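PfkB (Polaromonas sp. JS666, PDB 4DU5) belongs to the PfkB family of carbohydrate kinases and probably transfers a phosphate group from ATP to a sugar or sugar-like substrate. Local coordinates at residues A[172-177]-A[212-217]; A[229-232]-A[238-241]; A[240-245]-A[259-264]; A[257-260]-A[265-268]. All coordinates share one frame; numbering follows the deposited sequence.

Contact 1: residues A[172-177]-A[212-217]; sequences AARKTM and ATRADW
Arg-214 reaches across to helix 169-182, packs on Met-177 and crosses the side chain of Arg-174 at a slant. Its CG stands anti to the carbonyl carbon (chi1 -70°), and the chain then runs extended from CG to NE. This brings CB and CD against the helix. At its root, Arg-214 CB meets CB of the selenomethionine Met-177 at 3.6 Å. Farther out, Arg-214 CD packs on the backbone O of Arg-174, also at 3.6 Å. Arg-174 bends at chi2, which carries its CD over one face of the Arg-214 guanidinium, 3.5 Å above the plane and near the rim. Thr-213 CG2 lies on the opposite face. The two guanidinium planes are 35° apart. Arg-214 is fixed by two salt bridges, NE to Asp-178 and NH1 to Asp-210. Arg-174 NE makes a weak, long ion pair with the same Asp-210 carboxylate, which probably offsets the nearness of the two positive groups. The SE end of Met-177 turns from Arg-214 toward the interior, where the side chain touches Leu-156, Ala-158 and Leu-211. The contact joins a connecting helix to the loop entering strand 217-218, within the successive beta-alpha-beta crossovers of the ribokinase-like alpha/beta fold.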
loop_
_atom_site.group_PDB
_atom_site.type_symbol
_atom_site.label_atom_id
_atom_site.label_comp_id
_atom_site.label_asym_id
_atom_site.label_seq_id
_atom_site.Cartn_x
_atom_site.Cartn_y
_atom_site.Cartn_z
ATOM N N ALA A 172 24.321 7.299 -6.588
ATOM C CA ALA A 172 24.497 5.966 -7.157
ATOM C C ALA A 172 24.308 5.938 -8.678
ATOM O O ALA A 172 24.921 5.125 -9.368
ATOM C CB ALA A 172 23.566 4.983 -6.494
ATOM N N ALA A 173 23.455 6.814 -9.192
ATOM C CA ALA A 173 23.269 6.929 -10.635
ATOM C C ALA A 173 24.565 7.492 -11.203
ATOM O O ALA A 173 25.262 6.798 -11.946
ATOM C CB ALA A 173 22.060 7.818 -10.972
ATOM N N ARG A 174 24.896 8.726 -10.805
ATOM C CA ARG A 174 26.192 9.339 -11.079
ATOM C C ARG A 174 27.361 8.365 -11.042
ATOM O O ARG A 174 28.116 8.288 -12.009
ATOM C CB ARG A 174 26.457 10.493 -10.113
ATOM C CG ARG A 174 25.405 11.555 -10.172
ATOM C CD ARG A 174 26.024 12.924 -10.313
ATOM N NE ARG A 174 26.361 13.521 -9.022
ATOM C CZ ARG A 174 25.538 14.288 -8.309
ATOM N NH1 ARG A 174 24.318 14.563 -8.749
ATOM N NH2 ARG A 174 25.939 14.777 -7.144
ATOM N N LYS A 175 27.510 7.619 -9.949
ATOM C CA LYS A 175 28.652 6.722 -9.798
ATOM C C LYS A 175 28.566 5.502 -10.710
ATOM O O LYS A 175 29.568 5.036 -11.265
ATOM C CB LYS A 175 28.797 6.258 -8.343
ATOM C CG LYS A 175 30.253 6.110 -7.899
ATOM C CD LYS A 175 30.787 7.450 -7.278
ATOM C CE LYS A 175 32.314 7.643 -7.483
ATOM N NZ LYS A 175 33.044 6.326 -7.482
ATOM N N THR A 176 27.360 4.968 -10.831
ATOM C CA THR A 176 27.078 3.867 -11.759
ATOM C C THR A 176 27.562 4.185 -13.195
ATOM O O THR A 176 28.251 3.381 -13.821
ATOM C CB THR A 176 25.561 3.507 -11.688
ATOM O OG1 THR A 176 25.398 2.381 -10.811
ATOM C CG2 THR A 176 25.019 3.145 -13.007
HETATM N N MSE A 177 27.228 5.378 -13.687
HETATM C CA MSE A 177 27.638 5.812 -15.012
HETATM C C MSE A 177 29.159 5.988 -15.123
HETATM O O MSE A 177 29.784 5.320 -15.955
HETATM C CB MSE A 177 26.861 7.062 -15.422
HETATM C CG MSE A 177 25.404 6.741 -15.756
HETATM SE SE MSE A 177 24.098 8.240 -15.723
HETATM C CE MSE A 177 22.677 7.369 -14.716
ATOM N N ALA A 212 23.693 13.786 -18.065
ATOM C CA ALA A 212 23.911 13.718 -19.504
ATOM C C ALA A 212 25.391 13.726 -19.796
ATOM O O ALA A 212 25.834 13.119 -20.757
ATOM C CB ALA A 212 23.214 14.867 -20.208
ATOM N N THR A 213 26.140 14.422 -18.947
ATOM C CA THR A 213 27.617 14.380 -18.871
ATOM C C THR A 213 28.260 12.977 -18.797
ATOM O O THR A 213 29.460 12.847 -18.918
ATOM C CB THR A 213 28.078 15.264 -17.641
ATOM O OG1 THR A 213 28.023 16.666 -17.984
ATOM C CG2 THR A 213 29.474 14.888 -17.096
ATOM N N ARG A 214 27.484 11.919 -18.640
ATOM C CA ARG A 214 28.086 10.614 -18.354
ATOM C C ARG A 214 27.604 9.503 -19.308
ATOM O O ARG A 214 27.913 8.307 -19.135
ATOM C CB ARG A 214 27.827 10.227 -16.882
ATOM C CG ARG A 214 28.576 11.058 -15.853
ATOM C CD ARG A 214 27.970 10.978 -14.412
ATOM N NE ARG A 214 28.798 11.715 -13.440
ATOM C CZ ARG A 214 28.583 12.978 -13.064
ATOM N NH1 ARG A 214 27.535 13.650 -13.533
ATOM N NH2 ARG A 214 29.405 13.579 -12.207
ATOM N N ALA A 215 26.840 9.891 -20.322
ATOM C CA ALA A 215 26.314 8.905 -21.271
ATOM C C ALA A 215 27.003 8.997 -22.625
ATOM O O ALA A 215 27.426 10.071 -23.049
ATOM C CB ALA A 215 24.833 9.087 -21.434
ATOM N N ASP A 216 27.091 7.860 -23.307
ATOM C CA ASP A 216 27.464 7.840 -24.723
ATOM C C ASP A 216 26.262 8.163 -25.605
ATOM O O ASP A 216 26.390 8.890 -26.568
ATOM C CB ASP A 216 28.071 6.484 -25.117
ATOM C CG ASP A 216 29.162 6.022 -24.147
ATOM O OD1 ASP A 216 30.065 6.839 -23.868
ATOM O OD2 ASP A 216 29.118 4.862 -23.661
ATOM N N TRP A 217 25.101 7.604 -25.274
ATOM C CA TRP A 217 23.880 7.782 -26.088
ATOM C C TRP A 217 22.765 8.440 -25.288
ATOM O O TRP A 217 22.324 7.916 -24.272
ATOM C CB TRP A 217 23.349 6.458 -26.683
ATOM C CG TRP A 217 24.384 5.466 -27.112
ATOM C CD1 TRP A 217 25.601 5.739 -27.634
ATOM C CD2 TRP A 217 24.264 4.046 -27.092
ATOM N NE1 TRP A 217 26.269 4.574 -27.921
ATOM C CE2 TRP A 217 25.469 3.518 -27.593
ATOM C CE3 TRP A 217 23.257 3.163 -26.690
ATOM C CZ2 TRP A 217 25.700 2.162 -27.717
ATOM C CZ3 TRP A 217 23.494 1.792 -26.791
ATOM C CH2 TRP A 217 24.702 1.308 -27.318
#

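Contact 2: residues A[229-232]-A[238-241]; sequences TGET and ARFY
Glu-231 and Arg-239 form a salt bridge, with Arg-239 NH1 giving a hydrogen bond of 3.1 Å to Glu-231 OE2. The angle at the hydrogen is 140°, so the bond is bent. OE2 lies near the guanidinium plane at its edge. The donor, however, stands well above the carboxylate plane, and the two planes are 78° apart. Arg-239 is turned back at chi3 to bring NH1 there. Next comes Thr-229, whose OG1 accepts from the backbone N of Glu-231 at 3.3 Å, an ST turn. The same hydroxyl is also bonded to Gly-225 O in the last turn of helix 222-229. With OG1 so occupied, the methyl faces the next helix. Thr-229 CG2 sits over one face of the Phe-240 ring, 3.6 Å from its centroid, in a CH-pi contact. It also touches Tyr-241 OH at 3.4 Å. That hydroxyl is hydrogen-bonded to Asn-209. Phe-240 CG is anti to the backbone N (chi1 -177°), which swings the ring across the threonine. With an alanine in place of Phe-240, the Thr-229 methyl would probably keep only its contact with Tyr-241 across the two segments, and a gap is likely to open beside it. Thr-229 thus divides its chemistry: its hydroxyl closes the end of one helix, its methyl packs on the other, and a single ion pair ties the loop after the first helix to the second at the surface.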
loop_
_atom_site.group_PDB
_atom_site.type_symbol
_atom_site.label_atom_id
_atom_site.label_comp_id
_atom_site.label_asym_id
_atom_site.label_seq_id
_atom_site.Cartn_x
_atom_site.Cartn_y
_atom_site.Cartn_z
ATOM N N THR A 229 16.970 21.991 -22.506
ATOM C CA THR A 229 18.047 22.655 -23.221
ATOM C C THR A 229 17.700 24.082 -23.621
ATOM O O THR A 229 18.586 24.901 -23.817
ATOM C CB THR A 229 18.473 21.838 -24.459
ATOM O OG1 THR A 229 17.447 21.885 -25.451
ATOM C CG2 THR A 229 18.695 20.396 -24.090
ATOM N N GLY A 230 16.407 24.377 -23.733
ATOM C CA GLY A 230 15.955 25.698 -24.166
ATOM C C GLY A 230 15.820 25.814 -25.669
ATOM O O GLY A 230 15.286 26.792 -26.164
ATOM N N GLU A 231 16.294 24.804 -26.395
ATOM C CA GLU A 231 16.276 24.779 -27.861
ATOM C C GLU A 231 14.899 24.379 -28.335
ATOM O O GLU A 231 14.159 23.771 -27.578
ATOM C CB GLU A 231 17.314 23.788 -28.389
ATOM C CG GLU A 231 18.769 24.116 -28.040
ATOM C CD GLU A 231 19.396 25.135 -28.989
ATOM O OE1 GLU A 231 18.732 25.537 -29.982
ATOM O OE2 GLU A 231 20.561 25.533 -28.743
ATOM N N THR A 232 14.567 24.719 -29.583
ATOM C CA THR A 232 13.231 24.458 -30.168
ATOM C C THR A 232 13.264 23.633 -31.469
ATOM O O THR A 232 12.213 23.272 -32.017
ATOM C CB THR A 232 12.444 25.764 -30.448
ATOM O OG1 THR A 232 13.365 26.819 -30.761
ATOM C CG2 THR A 232 11.605 26.156 -29.243
ATOM N N ALA A 238 19.821 18.053 -29.912
ATOM C CA ALA A 238 20.943 17.182 -30.196
ATOM C C ALA A 238 22.310 17.835 -29.961
ATOM O O ALA A 238 23.135 17.273 -29.241
ATOM C CB ALA A 238 20.848 16.652 -31.594
ATOM N N ARG A 239 22.577 19.000 -30.544
ATOM C CA ARG A 239 23.922 19.573 -30.365
ATOM C C ARG A 239 24.236 19.997 -28.907
ATOM O O ARG A 239 25.409 20.029 -28.506
ATOM C CB ARG A 239 24.330 20.632 -31.437
ATOM C CG ARG A 239 23.234 21.481 -32.068
ATOM C CD ARG A 239 23.815 22.742 -32.701
ATOM N NE ARG A 239 24.598 23.498 -31.705
ATOM C CZ ARG A 239 24.107 24.307 -30.749
ATOM N NH1 ARG A 239 22.790 24.528 -30.625
ATOM N NH2 ARG A 239 24.947 24.912 -29.904
ATOM N N PHE A 240 23.192 20.252 -28.119
ATOM C CA PHE A 240 23.330 20.499 -26.695
ATOM C C PHE A 240 23.958 19.308 -25.963
ATOM O O PHE A 240 24.800 19.485 -25.078
ATOM C CB PHE A 240 21.953 20.803 -26.090
ATOM C CG PHE A 240 21.996 21.153 -24.641
ATOM C CD1 PHE A 240 22.027 20.153 -23.669
ATOM C CD2 PHE A 240 22.020 22.482 -24.241
ATOM C CE1 PHE A 240 22.089 20.477 -22.309
ATOM C CE2 PHE A 240 22.072 22.821 -22.899
ATOM C CZ PHE A 240 22.113 21.819 -21.922
ATOM N N TYR A 241 23.541 18.096 -26.317
ATOM C CA TYR A 241 24.070 16.908 -25.661
ATOM C C TYR A 241 25.310 16.364 -26.317
ATOM O O TYR A 241 26.052 15.596 -25.699
ATOM C CB TYR A 241 23.007 15.827 -25.530
ATOM C CG TYR A 241 21.899 16.262 -24.637
ATOM C CD1 TYR A 241 22.068 16.305 -23.259
ATOM C CD2 TYR A 241 20.689 16.676 -25.164
ATOM C CE1 TYR A 241 21.061 16.737 -22.428
ATOM C CE2 TYR A 241 19.660 17.087 -24.340
ATOM C CZ TYR A 241 19.864 17.122 -22.974
ATOM O OH TYR A 241 18.847 17.544 -22.165
#

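Contact 3: residues A[240-245]-A[259-264]; sequences FYRQLG and YFDGEA
One salt bridge carries the polar part of the contact between Arg-242 and Asp-261. Arg-242 NH1 donates to Asp-261 OD1 at 2.7 Å, with 138° at the hydrogen. The oxygen lies close to the guanidinium plane, at its edge. The donor is 38° out of the carboxylate plane, and the two groups stand nearly upright to each other. Arg-242 NE is spent on the backbone O of Ala-246, so two bonds in different directions hold the guanidinium. A further charge is near but not paired: Arg-242 NH2 and Glu-263 OE1 are 5.1 Å apart. The contact ties the end of helix 234-243 to strand 258-262 of the large mixed sheet. The helix closes there in a Schellman motif, with Gly-245 at positive phi and its N bonded to Arg-242 O. Packing fills the rest. The Arg-242 chain, bent at chi2 (-62°) and chi3, curls round the aspartate. Its CG meets Asp-261 OD2 at 3.5 Å, and its CD rests on the backbone O of Asp-261 at 3.4 Å. Gly-262 CA lies over one guanidinium face. At the far end, Glu-263 CG approaches Arg-242 NH2 to 3.7 Å.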
loop_
_atom_site.group_PDB
_atom_site.type_symbol
_atom_site.label_atom_id
_atom_site.label_comp_id
_atom_site.label_asym_id
_atom_site.label_seq_id
_atom_site.Cartn_x
_atom_site.Cartn_y
_atom_site.Cartn_z
ATOM N N PHE A 240 23.192 20.252 -28.119
ATOM C CA PHE A 240 23.330 20.499 -26.695
ATOM C C PHE A 240 23.958 19.308 -25.963
ATOM O O PHE A 240 24.800 19.485 -25.078
ATOM C CB PHE A 240 21.953 20.803 -26.090
ATOM C CG PHE A 240 21.996 21.153 -24.641
ATOM C CD1 PHE A 240 22.027 20.153 -23.669
ATOM C CD2 PHE A 240 22.020 22.482 -24.241
ATOM C CE1 PHE A 240 22.089 20.477 -22.309
ATOM C CE2 PHE A 240 22.072 22.821 -22.899
ATOM C CZ PHE A 240 22.113 21.819 -21.922
ATOM N N TYR A 241 23.541 18.096 -26.317
ATOM C CA TYR A 241 24.070 16.908 -25.661
ATOM C C TYR A 241 25.310 16.364 -26.317
ATOM O O TYR A 241 26.052 15.596 -25.699
ATOM C CB TYR A 241 23.007 15.827 -25.530
ATOM C CG TYR A 241 21.899 16.262 -24.637
ATOM C CD1 TYR A 241 22.068 16.305 -23.259
ATOM C CD2 TYR A 241 20.689 16.676 -25.164
ATOM C CE1 TYR A 241 21.061 16.737 -22.428
ATOM C CE2 TYR A 241 19.660 17.087 -24.340
ATOM C CZ TYR A 241 19.864 17.122 -22.974
ATOM O OH TYR A 241 18.847 17.544 -22.165
ATOM N N ARG A 242 25.542 16.753 -27.565
ATOM C CA ARG A 242 26.813 16.437 -28.216
ATOM C C ARG A 242 27.879 17.251 -27.534
ATOM O O ARG A 242 28.974 16.759 -27.279
ATOM C CB ARG A 242 26.807 16.783 -29.711
ATOM C CG ARG A 242 25.808 16.016 -30.564
ATOM C CD ARG A 242 26.057 14.499 -30.576
ATOM N NE ARG A 242 27.451 14.098 -30.757
ATOM C CZ ARG A 242 28.091 14.077 -31.917
ATOM N NH1 ARG A 242 27.474 14.463 -33.025
ATOM N NH2 ARG A 242 29.352 13.688 -31.965
ATOM N N GLN A 243 27.554 18.501 -27.233
ATOM C CA GLN A 243 28.549 19.391 -26.641
ATOM C C GLN A 243 28.916 18.982 -25.228
ATOM O O GLN A 243 30.082 19.092 -24.859
ATOM C CB GLN A 243 28.142 20.867 -26.733
ATOM C CG GLN A 243 28.776 21.546 -27.937
ATOM C CD GLN A 243 27.769 22.333 -28.770
ATOM O OE1 GLN A 243 27.001 23.160 -28.245
ATOM N NE2 GLN A 243 27.764 22.079 -30.084
ATOM N N LEU A 244 27.930 18.497 -24.467
ATOM C CA LEU A 244 28.183 17.906 -23.151
ATOM C C LEU A 244 28.885 16.551 -23.224
ATOM O O LEU A 244 29.132 15.929 -22.190
ATOM C CB LEU A 244 26.897 17.745 -22.367
ATOM C CG LEU A 244 26.307 18.981 -21.681
ATOM C CD1 LEU A 244 25.077 18.533 -20.874
ATOM C CD2 LEU A 244 27.317 19.722 -20.782
ATOM N N GLY A 245 29.180 16.086 -24.438
ATOM C CA GLY A 245 30.012 14.903 -24.648
ATOM C C GLY A 245 29.287 13.592 -24.901
ATOM O O GLY A 245 29.660 12.555 -24.340
ATOM N N TYR A 259 14.992 12.073 -34.955
ATOM C CA TYR A 259 16.197 12.675 -35.505
ATOM C C TYR A 259 17.392 12.110 -34.779
ATOM O O TYR A 259 17.402 12.052 -33.544
ATOM C CB TYR A 259 16.225 14.166 -35.216
ATOM C CG TYR A 259 17.501 14.861 -35.666
ATOM C CD1 TYR A 259 17.766 15.041 -37.022
ATOM C CD2 TYR A 259 18.415 15.360 -34.750
ATOM C CE1 TYR A 259 18.894 15.689 -37.464
ATOM C CE2 TYR A 259 19.579 16.023 -35.182
ATOM C CZ TYR A 259 19.801 16.184 -36.553
ATOM O OH TYR A 259 20.915 16.828 -37.043
ATOM N N PHE A 260 18.421 11.744 -35.526
ATOM C CA PHE A 260 19.618 11.258 -34.881
ATOM C C PHE A 260 20.816 12.104 -35.240
ATOM O O PHE A 260 20.905 12.609 -36.371
ATOM C CB PHE A 260 19.856 9.784 -35.182
ATOM C CG PHE A 260 20.274 9.514 -36.558
ATOM C CD1 PHE A 260 21.601 9.610 -36.927
ATOM C CD2 PHE A 260 19.365 9.139 -37.483
ATOM C CE1 PHE A 260 22.003 9.347 -38.213
ATOM C CE2 PHE A 260 19.751 8.864 -38.762
ATOM C CZ PHE A 260 21.066 8.971 -39.124
ATOM N N ASP A 261 21.728 12.258 -34.279
ATOM C CA ASP A 261 22.916 13.105 -34.436
ATOM C C ASP A 261 24.073 12.402 -33.767
ATOM O O ASP A 261 24.198 12.402 -32.542
ATOM C CB ASP A 261 22.676 14.508 -33.837
ATOM C CG ASP A 261 23.938 15.372 -33.768
ATOM O OD1 ASP A 261 25.054 14.957 -34.142
ATOM O OD2 ASP A 261 23.813 16.523 -33.334
ATOM N N GLY A 262 24.925 11.804 -34.585
ATOM C CA GLY A 262 26.024 11.005 -34.070
ATOM C C GLY A 262 27.277 11.268 -34.842
ATOM O O GLY A 262 27.252 12.014 -35.801
ATOM N N GLU A 263 28.356 10.610 -34.426
ATOM C CA GLU A 263 29.712 10.825 -34.929
ATOM C C GLU A 263 29.887 10.484 -36.416
ATOM O O GLU A 263 30.638 11.158 -37.109
ATOM C CB GLU A 263 30.709 9.993 -34.107
ATOM C CG GLU A 263 31.308 10.654 -32.871
ATOM C CD GLU A 263 32.133 9.667 -32.003
ATOM O OE1 GLU A 263 33.014 10.141 -31.241
ATOM O OE2 GLU A 263 31.895 8.420 -32.076
ATOM N N ALA A 264 29.239 9.415 -36.875
ATOM C CA ALA A 264 29.093 9.102 -38.305
ATOM C C ALA A 264 28.225 10.074 -39.163
ATOM O O ALA A 264 28.380 10.102 -40.371
ATOM C CB ALA A 264 28.571 7.699 -38.460
#

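Contact 4: residues A[257-260]-A[265-268]; sequences GAYF and GSGR
Gly-267 O is approached by three groups of the neighbouring strand. Phe-260 N donates a hydrogen bond to it at 3.1 Å, Tyr-259 CA makes a CA-H...O contact at 3.5 Å, and the Tyr-259 ring comes up with CD1. Phe-260 O accepts from Gly-267 N in return, also at 3.1 Å, so the two residues are a hydrogen-bonded antiparallel pair. Tyr-259 and Arg-268 form the non-hydrogen-bonded pair beside it. This is the beta hairpin of strands 258-262 and 265-269, at the edge of the large sheet. The segments 258-260 and 265-268 run 172° apart, almost exactly antiparallel. On the Phe-260 face, CG lies between the backbone N and the carbonyl carbon (chi1 71°). That turns the ring across the partner strand and over Gly-267, whose CA is 3.9 Å from the ring centroid in a CH-pi contact. The pair matches the aromatic rescue of glycine known from antiparallel sheets. Val-301 and Pro-302 of helix 301-316 touch the same phenylalanine. If a serine stood at Phe-260, the glycine backbone would probably lose its cover and the packing on that helix would be reduced. On the other face Tyr-259 leans on helix 234-243, touching Pro-234 and Ala-238. Arg-268 lays its guanidinium face over Tyr-259 CD1, with NE 4.0 Å from that carbon, and forms a salt bridge to Glu-235 of the same helix. At the tip of the tyrosine, Ser-266 OG gives a weak hydrogen bond to Tyr-259 OH at 3.2 Å.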
loop_
_atom_site.group_PDB
_atom_site.type_symbol
_atom_site.label_atom_id
_atom_site.label_comp_id
_atom_site.label_asym_id
_atom_site.label_seq_id
_atom_site.Cartn_x
_atom_site.Cartn_y
_atom_site.Cartn_z
ATOM N N GLY A 257 8.489 10.286 -36.067
ATOM C CA GLY A 257 9.693 9.422 -36.026
ATOM C C GLY A 257 10.780 10.005 -35.135
ATOM O O GLY A 257 10.527 10.382 -33.992
ATOM N N ALA A 258 11.989 10.123 -35.657
ATOM C CA ALA A 258 13.116 10.563 -34.847
ATOM C C ALA A 258 14.144 11.323 -35.652
ATOM O O ALA A 258 14.155 11.234 -36.864
ATOM C CB ALA A 258 13.769 9.364 -34.162
ATOM N N TYR A 259 14.992 12.073 -34.955
ATOM C CA TYR A 259 16.197 12.675 -35.505
ATOM C C TYR A 259 17.392 12.110 -34.779
ATOM O O TYR A 259 17.402 12.052 -33.544
ATOM C CB TYR A 259 16.225 14.166 -35.216
ATOM C CG TYR A 259 17.501 14.861 -35.666
ATOM C CD1 TYR A 259 17.766 15.041 -37.022
ATOM C CD2 TYR A 259 18.415 15.360 -34.750
ATOM C CE1 TYR A 259 18.894 15.689 -37.464
ATOM C CE2 TYR A 259 19.579 16.023 -35.182
ATOM C CZ TYR A 259 19.801 16.184 -36.553
ATOM O OH TYR A 259 20.915 16.828 -37.043
ATOM N N PHE A 260 18.421 11.744 -35.526
ATOM C CA PHE A 260 19.618 11.258 -34.881
ATOM C C PHE A 260 20.816 12.104 -35.240
ATOM O O PHE A 260 20.905 12.609 -36.371
ATOM C CB PHE A 260 19.856 9.784 -35.182
ATOM C CG PHE A 260 20.274 9.514 -36.558
ATOM C CD1 PHE A 260 21.601 9.610 -36.927
ATOM C CD2 PHE A 260 19.365 9.139 -37.483
ATOM C CE1 PHE A 260 22.003 9.347 -38.213
ATOM C CE2 PHE A 260 19.751 8.864 -38.762
ATOM C CZ PHE A 260 21.066 8.971 -39.124
ATOM N N GLY A 265 27.309 10.839 -38.548
ATOM C CA GLY A 265 26.447 11.781 -39.264
ATOM C C GLY A 265 25.068 11.940 -38.648
ATOM O O GLY A 265 24.794 11.320 -37.629
ATOM N N SER A 266 24.208 12.765 -39.276
ATOM C CA SER A 266 22.828 13.040 -38.819
ATOM C C SER A 266 21.797 12.520 -39.804
ATOM O O SER A 266 22.126 12.145 -40.929
ATOM C CB SER A 266 22.582 14.549 -38.663
ATOM O OG SER A 266 23.595 15.216 -37.927
ATOM N N GLY A 267 20.537 12.541 -39.406
ATOM C CA GLY A 267 19.480 12.037 -40.260
ATOM C C GLY A 267 18.103 12.068 -39.640
ATOM O O GLY A 267 17.942 12.498 -38.520
ATOM N N ARG A 268 17.096 11.643 -40.386
ATOM C CA ARG A 268 15.754 11.494 -39.839
ATOM C C ARG A 268 15.282 10.118 -40.210
ATOM O O ARG A 268 15.708 9.560 -41.221
ATOM C CB ARG A 268 14.773 12.545 -40.362
ATOM C CG ARG A 268 15.351 13.919 -40.396
ATOM C CD ARG A 268 14.330 14.986 -40.071
ATOM N NE ARG A 268 14.993 16.219 -39.628
ATOM C CZ ARG A 268 14.460 17.109 -38.785
ATOM N NH1 ARG A 268 13.240 16.912 -38.288
ATOM N NH2 ARG A 268 15.151 18.196 -38.430
#

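Contact 1 is partly buried and lies nearest the centre of the chain. Contacts 2 and 3 are at the surface, and contact 4 is partly buried at the sheet edge. Helix 234-243 serves both contact 2 and contact 3, which share Phe-240 and Tyr-241. Strand 258-262 serves contacts 3 and 4. Contacts 2 and 3 each have one arginine-carboxylate bridge across the segments; contact 2 adds a methyl-on-ring packing. In contact 1 the arginine finds its acids outside the two segments, and the pairing itself is packing. Contact 4 relies on backbone hydrogen bonds and on a ring laid over the partner strand. Ala-212 CB touches Tyr-241 CD1 at 3.6 Å, which links contact 1 to contacts 2 and 3.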